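Local coordinates for protein endoglucanase A (Clostridium longisporum, PDB 6Q1I) that hydrolyses internal beta-1,4-glucosidic linkages in cellulose-type polysaccharides such as barley beta-glucan, lichenan and carboxymethylcellulose, and also cleaves xylan, at residues A[141-146]-A[153-158]. Numbering follows the deposited sequence. Where two conformers were deposited one is given.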
loop_
_atom_site.group_PDB
_atom_site.type_symbol
_atom_site.label_atom_id
_atom_site.label_comp_id
_atom_site.label_asym_id
_atom_site.label_seq_id
_atom_site.Cartn_x
_atom_site.Cartn_y
_atom_site.Cartn_z
ATOM N N GLN A 141 -2.338 2.359 19.578
ATOM C CA GLN A 141 -2.563 0.944 19.855
ATOM C C GLN A 141 -1.838 0.049 18.855
ATOM O O GLN A 141 -1.251 -0.965 19.245
ATOM C CB GLN A 141 -4.063 0.660 19.865
ATOM C CG GLN A 141 -4.780 1.287 21.051
ATOM C CD GLN A 141 -6.273 1.155 20.941
ATOM O OE1 GLN A 141 -6.829 0.077 21.135
ATOM N NE2 GLN A 141 -6.936 2.248 20.613
ATOM N N ILE A 142 -1.862 0.396 17.564
ATOM C CA ILE A 142 -1.122 -0.405 16.589
ATOM C C ILE A 142 0.360 -0.377 16.935
ATOM O O ILE A 142 1.040 -1.408 16.947
ATOM C CB ILE A 142 -1.360 0.099 15.153
ATOM C CG1 ILE A 142 -2.833 0.041 14.738
ATOM C CG2 ILE A 142 -0.514 -0.708 14.161
ATOM C CD1 ILE A 142 -3.127 0.825 13.456
ATOM N N SER A 143 0.885 0.823 17.212
ATOM C CA SER A 143 2.307 0.985 17.505
ATOM C C SER A 143 2.719 0.194 18.733
ATOM O O SER A 143 3.781 -0.431 18.759
ATOM C CB SER A 143 2.606 2.466 17.763
ATOM O OG SER A 143 2.444 3.218 16.591
ATOM N N GLU A 144 1.900 0.249 19.788
ATOM C CA GLU A 144 2.199 -0.497 21.008
ATOM C C GLU A 144 2.240 -1.993 20.732
ATOM O O GLU A 144 3.129 -2.701 21.218
ATOM C CB GLU A 144 1.172 -0.168 22.103
ATOM C CG GLU A 144 1.382 1.204 22.768
ATOM C CD GLU A 144 0.259 1.627 23.719
ATOM O OE1 GLU A 144 -0.823 0.997 23.722
ATOM O OE2 GLU A 144 0.462 2.612 24.468
ATOM N N ALA A 145 1.298 -2.490 19.928
ATOM C CA ALA A 145 1.241 -3.925 19.666
ATOM C C ALA A 145 2.483 -4.408 18.927
ATOM O O ALA A 145 2.929 -5.538 19.145
ATOM C CB ALA A 145 -0.015 -4.270 18.865
ATOM N N PHE A 146 3.067 -3.565 18.068
ATOM C CA PHE A 146 4.191 -3.945 17.213
ATOM C C PHE A 146 5.500 -3.264 17.608
ATOM O O PHE A 146 6.473 -3.316 16.853
ATOM C CB PHE A 146 3.847 -3.706 15.735
ATOM C CG PHE A 146 2.771 -4.626 15.234
ATOM C CD1 PHE A 146 3.082 -5.902 14.807
ATOM C CD2 PHE A 146 1.439 -4.233 15.240
ATOM C CE1 PHE A 146 2.075 -6.774 14.374
ATOM C CE2 PHE A 146 0.429 -5.094 14.812
ATOM C CZ PHE A 146 0.751 -6.365 14.377
ATOM N N LEU A 153 9.699 -4.283 9.745
ATOM C CA LEU A 153 8.320 -3.815 9.825
ATOM C C LEU A 153 8.281 -2.298 9.659
ATOM O O LEU A 153 8.894 -1.556 10.442
ATOM C CB LEU A 153 7.665 -4.242 11.138
ATOM C CG LEU A 153 6.207 -3.811 11.291
ATOM C CD1 LEU A 153 5.327 -4.433 10.208
ATOM C CD2 LEU A 153 5.695 -4.176 12.672
ATOM N N ILE A 154 7.512 -1.856 8.665
ATOM C CA ILE A 154 7.334 -0.461 8.282
ATOM C C ILE A 154 5.868 -0.128 8.507
ATOM O O ILE A 154 4.997 -0.923 8.151
ATOM C CB ILE A 154 7.669 -0.320 6.780
ATOM C CG1 ILE A 154 9.119 -0.714 6.502
ATOM C CG2 ILE A 154 7.393 1.088 6.278
ATOM C CD1 ILE A 154 9.371 -1.064 5.054
ATOM N N PHE A 155 5.583 1.028 9.103
ATOM C CA PHE A 155 4.208 1.485 9.258
ATOM C C PHE A 155 3.858 2.432 8.111
ATOM O O PHE A 155 4.718 3.168 7.626
ATOM C CB PHE A 155 4.004 2.232 10.580
ATOM C CG PHE A 155 4.145 1.389 11.825
ATOM C CD1 PHE A 155 3.948 0.020 11.820
ATOM C CD2 PHE A 155 4.441 2.001 13.035
ATOM C CE1 PHE A 155 4.070 -0.720 12.992
ATOM C CE2 PHE A 155 4.544 1.271 14.197
ATOM C CZ PHE A 155 4.368 -0.091 14.181
ATOM N N GLU A 156 2.589 2.426 7.695
ATOM C CA GLU A 156 2.065 3.349 6.686
ATOM C C GLU A 156 0.810 3.997 7.261
ATOM O O GLU A 156 -0.164 3.302 7.560
ATOM C CB GLU A 156 1.778 2.590 5.380
ATOM C CG GLU A 156 1.043 3.402 4.330
ATOM C CD GLU A 156 0.554 2.559 3.163
ATOM O OE1 GLU A 156 1.353 1.772 2.623
ATOM O OE2 GLU A 156 -0.645 2.666 2.813
ATOM N N THR A 157 0.837 5.325 7.436
ATOM C CA THR A 157 -0.166 5.994 8.269
ATOM C C THR A 157 -1.585 5.820 7.733
ATOM O O THR A 157 -2.522 5.535 8.495
ATOM C CB THR A 157 0.157 7.488 8.361
ATOM O OG1 THR A 157 0.284 8.020 7.036
ATOM C CG2 THR A 157 1.447 7.740 9.165
ATOM N N LEU A 158 -1.763 6.060 6.436
ATOM C CA LEU A 158 -3.050 6.095 5.759
ATOM C C LEU A 158 -2.839 5.545 4.356
ATOM O O LEU A 158 -1.709 5.501 3.858
ATOM C CB LEU A 158 -3.582 7.535 5.651
ATOM C CG LEU A 158 -3.933 8.241 6.961
ATOM C CD1 LEU A 158 -4.166 9.720 6.706
ATOM C CD2 LEU A 158 -5.145 7.610 7.608
#
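The last turn of helix 128-145 and F146 just after it lie against strand 153-156; the nearest CA pairs are S143 with F155 and F146 with L153, each 8.5 Å apart. This is the helix-to-strand half of a beta-alpha-beta crossover in the TIM barrel of the family 5 catalytic domain: strand 109-113, helix 128-145, then the neighbouring parallel strand 153-156. L153 and F155 leave the outer surface of the barrel toward the helix, and no hydrogen bond bridges the two segments; they are joined by buried side-chain packing, mostly apolar. The F155 ring points its far end at the end of the helix and the residue that follows it. CZ comes 4.0 Å from F146 CB, which lies in the plane of the ring at its edge, while CE2 approaches the backbone of S143 at CA. The S143 hydroxyl also touches the ring: in the conformer given, OG lies 3.7 Å from F155 CE2, and it is hydrogen-bonded to the backbone O of W139, one turn back in the same helix. I192 of helix 175-194 packs on both S143 and F155. L153 and F146 meet with their side chains crossing at about a right angle. With CG anti to the backbone N (chi1 -179°) and chi2 near 62°, L153 brings its CD2 branch to the base of the F146 side chain, where CD2 sits 3.6 Å from F146 CB and 3.8 Å from ring atom CD1.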